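Local atomic coordinates of lactococcal phage P2 ORF15 (Lactococcus phage p2, PDB entry 2WZP), a protein that probably serves as the distal tail (Dit) protein of the phage baseplate, forming part of the hub at the tip of the tail. Residues I255-I266 against Y277-L288. Numbering follows the deposited sequence.
Sequences IVFKTEQVQDYI and YQGWKGTTALNL
Tyr265 and Trp280 form an antiparallel hydrogen-bonded pair, with Trp280 N-H donating to Tyr265 O at 2.8 Å, and Ile266 follows as the non-hydrogen-bonded partner of Gly279. One residue earlier the register slips: Asp264 N also reaches Trp280 O, at 2.7 Å, while the bond from Tyr265 N to that oxygen is weak. Asp264 and Tyr265 facing Trp280 together make a classic beta bulge. On their side of the sheet the two aromatic side chains run side by side. CG of Tyr265 sits between its backbone N and carbonyl carbon (chi1 61°), which sets the ring over Trp280 CB, with its CE2 beside CG and CD1 of the indole: Trp280 CB meets the phenol face in a CH-pi contact, 3.8 Å from the ring centroid, and the planes are nearly parallel but slid apart, so the rings barely overlap. Tyr265 OH lies over one indole face near its rim and Ala285 CB over the other, also toward the rim.

Strands 265-269 and 276-281 are a hairpin in the antiparallel sheet of the Dit C-terminal domain, and strand 284-287 extends it through the type II' turn Lys281 to Thr284. At that turn Asp264 OD2 takes the Gly282 N-H at 2.6 Å, met from above the carboxylate plane. Lys281 stretches out, bends at its last torsion, and its NZ donates a hydrogen bond to Val262 O at 3.1 Å.

The other sheet face carries Ile266, whose CG1 packs on Leu288 CD1; Thr259 CG2 closes on both Leu288 methyls. Farther along, strand 251-257, from a second sheet, brings Phe257 CZ against Tyr277 CB at 3.7 Å and Ile255 CG2 against the tyrosine ring, whose hydroxyl is hydrogen-bonded to Tyr297 and Glu275.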
loop_
_atom_site.group_PDB
_atom_site.type_symbol
_atom_site.label_atom_id
_atom_site.label_comp_id
_atom_site.label_asym_id
_atom_site.label_seq_id
_atom_site.Cartn_x
_atom_site.Cartn_y
_atom_site.Cartn_z
ATOM N N ILE M 255 -34.659 19.793 -45.729
ATOM C CA ILE M 255 -35.465 20.547 -44.764
ATOM C C ILE M 255 -36.221 21.552 -45.636
ATOM O O ILE M 255 -35.626 22.526 -46.071
ATOM C CB ILE M 255 -34.566 21.216 -43.680
ATOM C CG1 ILE M 255 -33.703 20.157 -42.951
ATOM C CG2 ILE M 255 -35.407 22.026 -42.693
ATOM C CD1 ILE M 255 -32.421 20.663 -42.397
ATOM N N VAL M 256 -37.492 21.233 -45.994
ATOM C CA VAL M 256 -38.356 22.008 -46.900
ATOM C C VAL M 256 -39.666 22.355 -46.177
ATOM O O VAL M 256 -40.209 21.518 -45.450
ATOM C CB VAL M 256 -38.616 21.239 -48.239
ATOM C CG1 VAL M 256 -39.355 22.097 -49.252
ATOM C CG2 VAL M 256 -37.326 20.721 -48.850
ATOM N N PHE M 257 -40.190 23.569 -46.431
ATOM C CA PHE M 257 -41.408 24.074 -45.811
ATOM C C PHE M 257 -42.398 24.615 -46.828
ATOM O O PHE M 257 -41.995 25.208 -47.823
ATOM C CB PHE M 257 -41.048 25.242 -44.861
ATOM C CG PHE M 257 -40.000 24.907 -43.823
ATOM C CD1 PHE M 257 -40.355 24.287 -42.625
ATOM C CD2 PHE M 257 -38.652 25.208 -44.044
ATOM C CE1 PHE M 257 -39.388 23.969 -41.682
ATOM C CE2 PHE M 257 -37.686 24.889 -43.086
ATOM C CZ PHE M 257 -38.065 24.291 -41.911
ATOM N N LYS M 258 -43.700 24.514 -46.506
ATOM C CA LYS M 258 -44.783 25.114 -47.272
ATOM C C LYS M 258 -45.693 25.870 -46.316
ATOM O O LYS M 258 -46.595 25.293 -45.703
ATOM C CB LYS M 258 -45.546 24.109 -48.157
ATOM C CG LYS M 258 -46.572 24.769 -49.090
ATOM C CD LYS M 258 -45.978 25.881 -50.004
ATOM C CE LYS M 258 -47.065 26.608 -50.740
ATOM N NZ LYS M 258 -47.684 27.684 -49.922
ATOM N N THR M 259 -45.430 27.176 -46.195
ATOM C CA THR M 259 -46.177 28.111 -45.351
ATOM C C THR M 259 -47.401 28.685 -46.051
ATOM O O THR M 259 -47.409 28.833 -47.268
ATOM C CB THR M 259 -45.256 29.220 -44.840
ATOM O OG1 THR M 259 -44.651 29.882 -45.951
ATOM C CG2 THR M 259 -44.173 28.695 -43.936
ATOM N N GLU M 260 -48.433 29.014 -45.276
ATOM C CA GLU M 260 -49.649 29.634 -45.779
ATOM C C GLU M 260 -49.346 31.069 -46.253
ATOM O O GLU M 260 -49.835 31.480 -47.307
ATOM C CB GLU M 260 -50.722 29.650 -44.679
ATOM C CG GLU M 260 -52.146 29.554 -45.216
ATOM C CD GLU M 260 -52.499 28.208 -45.829
ATOM O OE1 GLU M 260 -52.927 27.311 -45.066
ATOM O OE2 GLU M 260 -52.312 28.036 -47.058
ATOM N N GLN M 261 -48.510 31.807 -45.474
ATOM C CA GLN M 261 -48.086 33.185 -45.743
ATOM C C GLN M 261 -46.597 33.274 -46.040
ATOM O O GLN M 261 -45.811 32.537 -45.456
ATOM C CB GLN M 261 -48.369 34.082 -44.522
ATOM C CG GLN M 261 -49.843 34.333 -44.216
ATOM C CD GLN M 261 -50.043 35.344 -43.109
ATOM O OE1 GLN M 261 -49.101 35.928 -42.562
ATOM N NE2 GLN M 261 -51.289 35.587 -42.757
ATOM N N VAL M 262 -46.207 34.240 -46.874
ATOM C CA VAL M 262 -44.806 34.521 -47.206
ATOM C C VAL M 262 -44.059 34.965 -45.931
ATOM O O VAL M 262 -44.567 35.779 -45.179
ATOM C CB VAL M 262 -44.688 35.562 -48.365
ATOM C CG1 VAL M 262 -43.233 35.849 -48.719
ATOM C CG2 VAL M 262 -45.411 35.060 -49.599
ATOM N N GLN M 263 -42.864 34.434 -45.704
ATOM C CA GLN M 263 -42.042 34.765 -44.549
ATOM C C GLN M 263 -40.886 35.604 -45.035
ATOM O O GLN M 263 -40.375 35.354 -46.138
ATOM C CB GLN M 263 -41.505 33.475 -43.896
ATOM C CG GLN M 263 -42.581 32.505 -43.384
ATOM C CD GLN M 263 -43.515 33.061 -42.336
ATOM O OE1 GLN M 263 -43.096 33.515 -41.272
ATOM N NE2 GLN M 263 -44.815 32.949 -42.579
ATOM N N ASP M 264 -40.458 36.604 -44.240
ATOM C CA ASP M 264 -39.322 37.452 -44.638
ATOM C C ASP M 264 -38.033 36.610 -44.776
ATOM O O ASP M 264 -37.235 36.825 -45.692
ATOM C CB ASP M 264 -39.117 38.589 -43.623
ATOM C CG ASP M 264 -40.283 39.556 -43.475
ATOM O OD1 ASP M 264 -41.106 39.658 -44.422
ATOM O OD2 ASP M 264 -40.355 40.235 -42.433
ATOM N N TYR M 265 -37.858 35.655 -43.852
ATOM C CA TYR M 265 -36.790 34.680 -43.785
ATOM C C TYR M 265 -37.200 33.570 -42.840
ATOM O O TYR M 265 -38.117 33.765 -42.032
ATOM C CB TYR M 265 -35.462 35.296 -43.345
ATOM C CG TYR M 265 -35.455 35.921 -41.971
ATOM C CD1 TYR M 265 -35.727 37.280 -41.800
ATOM C CD2 TYR M 265 -35.035 35.196 -40.856
ATOM C CE1 TYR M 265 -35.668 37.876 -40.542
ATOM C CE2 TYR M 265 -34.973 35.781 -39.592
ATOM C CZ TYR M 265 -35.301 37.118 -39.438
ATOM O OH TYR M 265 -35.222 37.699 -38.196
ATOM N N ILE M 266 -36.534 32.410 -42.956
ATOM C CA ILE M 266 -36.756 31.235 -42.125
ATOM C C ILE M 266 -35.460 30.926 -41.397
ATOM O O ILE M 266 -34.408 30.877 -42.023
ATOM C CB ILE M 266 -37.167 30.030 -43.012
ATOM C CG1 ILE M 266 -38.499 30.309 -43.769
ATOM C CG2 ILE M 266 -37.215 28.709 -42.191
ATOM C CD1 ILE M 266 -38.766 29.346 -44.981
ATOM N N TYR M 277 -36.988 25.504 -36.212
ATOM C CA TYR M 277 -37.456 25.686 -37.588
ATOM C C TYR M 277 -38.515 26.805 -37.496
ATOM O O TYR M 277 -39.689 26.547 -37.216
ATOM C CB TYR M 277 -37.996 24.378 -38.199
ATOM C CG TYR M 277 -37.030 23.225 -38.051
ATOM C CD1 TYR M 277 -35.942 23.088 -38.908
ATOM C CD2 TYR M 277 -37.177 22.296 -37.027
ATOM C CE1 TYR M 277 -35.024 22.050 -38.750
ATOM C CE2 TYR M 277 -36.286 21.235 -36.882
ATOM C CZ TYR M 277 -35.198 21.127 -37.731
ATOM O OH TYR M 277 -34.303 20.098 -37.554
ATOM N N GLN M 278 -38.083 28.052 -37.608
ATOM C CA GLN M 278 -39.037 29.111 -37.412
ATOM C C GLN M 278 -39.025 30.165 -38.526
ATOM O O GLN M 278 -37.960 30.592 -38.946
ATOM C CB GLN M 278 -38.879 29.736 -35.993
ATOM C CG GLN M 278 -37.555 30.474 -35.842
ATOM C CD GLN M 278 -37.278 31.232 -34.579
ATOM O OE1 GLN M 278 -36.188 31.821 -34.448
ATOM N NE2 GLN M 278 -38.233 31.271 -33.646
ATOM N N GLY M 279 -40.210 30.563 -38.979
ATOM C CA GLY M 279 -40.364 31.602 -39.979
ATOM C C GLY M 279 -40.543 32.966 -39.332
ATOM O O GLY M 279 -41.195 33.088 -38.283
ATOM N N TRP M 280 -39.939 34.004 -39.933
ATOM C CA TRP M 280 -40.029 35.366 -39.390
ATOM C C TRP M 280 -40.732 36.311 -40.352
ATOM O O TRP M 280 -40.383 36.368 -41.537
ATOM C CB TRP M 280 -38.650 35.916 -38.992
ATOM C CG TRP M 280 -38.080 35.290 -37.757
ATOM C CD1 TRP M 280 -37.341 34.150 -37.680
ATOM C CD2 TRP M 280 -38.107 35.839 -36.437
ATOM N NE1 TRP M 280 -36.911 33.950 -36.386
ATOM C CE2 TRP M 280 -37.412 34.945 -35.595
ATOM C CE3 TRP M 280 -38.662 37.002 -35.878
ATOM C CZ2 TRP M 280 -37.268 35.170 -34.224
ATOM C CZ3 TRP M 280 -38.527 37.224 -34.517
ATOM C CH2 TRP M 280 -37.863 36.301 -33.701
ATOM N N LYS M 281 -41.778 36.976 -39.872
ATOM C CA LYS M 281 -42.518 37.921 -40.696
ATOM C C LYS M 281 -42.594 39.185 -39.887
ATOM O O LYS M 281 -43.365 39.281 -38.931
ATOM C CB LYS M 281 -43.897 37.386 -41.112
ATOM C CG LYS M 281 -44.440 38.125 -42.321
ATOM C CD LYS M 281 -45.794 37.620 -42.812
ATOM C CE LYS M 281 -46.365 38.536 -43.880
ATOM N NZ LYS M 281 -45.431 38.755 -45.032
ATOM N N GLY M 282 -41.721 40.115 -40.236
ATOM C CA GLY M 282 -41.518 41.347 -39.497
ATOM C C GLY M 282 -40.698 40.969 -38.284
ATOM O O GLY M 282 -39.591 40.404 -38.413
ATOM N N THR M 283 -41.285 41.182 -37.100
ATOM C CA THR M 283 -40.636 40.816 -35.841
ATOM C C THR M 283 -41.370 39.648 -35.184
ATOM O O THR M 283 -41.150 39.358 -34.006
ATOM C CB THR M 283 -40.514 42.053 -34.954
ATOM O OG1 THR M 283 -41.817 42.604 -34.741
ATOM C CG2 THR M 283 -39.555 43.088 -35.537
ATOM N N THR M 284 -42.256 38.980 -35.957
ATOM C CA THR M 284 -43.070 37.857 -35.493
ATOM C C THR M 284 -42.490 36.529 -35.932
ATOM O O THR M 284 -42.292 36.309 -37.134
ATOM C CB THR M 284 -44.537 38.010 -35.941
ATOM O OG1 THR M 284 -45.002 39.316 -35.622
ATOM C CG2 THR M 284 -45.456 36.963 -35.314
ATOM N N ALA M 285 -42.293 35.619 -34.954
ATOM C CA ALA M 285 -41.783 34.271 -35.210
ATOM C C ALA M 285 -42.899 33.248 -35.129
ATOM O O ALA M 285 -43.775 33.319 -34.262
ATOM C CB ALA M 285 -40.683 33.917 -34.233
ATOM N N LEU M 286 -42.852 32.283 -36.042
ATOM C CA LEU M 286 -43.815 31.199 -36.148
ATOM C C LEU M 286 -43.084 29.872 -36.210
ATOM O O LEU M 286 -42.143 29.767 -36.997
ATOM C CB LEU M 286 -44.512 31.377 -37.489
ATOM C CG LEU M 286 -46.029 31.278 -37.592
ATOM C CD1 LEU M 286 -46.410 30.919 -39.011
ATOM C CD2 LEU M 286 -46.617 30.207 -36.674
ATOM N N ASN M 287 -43.549 28.840 -35.447
ATOM C CA ASN M 287 -42.970 27.501 -35.535
ATOM C C ASN M 287 -43.406 26.852 -36.856
ATOM O O ASN M 287 -44.596 26.630 -37.109
ATOM C CB ASN M 287 -43.307 26.640 -34.337
ATOM C CG ASN M 287 -42.687 25.244 -34.328
ATOM O OD1 ASN M 287 -41.725 24.927 -35.031
ATOM N ND2 ASN M 287 -43.221 24.371 -33.492
ATOM N N LEU M 288 -42.423 26.595 -37.720
ATOM C CA LEU M 288 -42.651 26.027 -39.039
ATOM C C LEU M 288 -42.515 24.550 -39.099
ATOM O O LEU M 288 -42.804 23.970 -40.146
ATOM C CB LEU M 288 -41.737 26.675 -40.066
ATOM C CG LEU M 288 -41.991 28.153 -40.403
ATOM C CD1 LEU M 288 -41.279 28.508 -41.665
ATOM C CD2 LEU M 288 -43.479 28.482 -40.446
HETATM O O HOH W 1 -43.859 34.592 -38.982
HETATM O O HOH W 2 -36.773 40.166 -38.223
#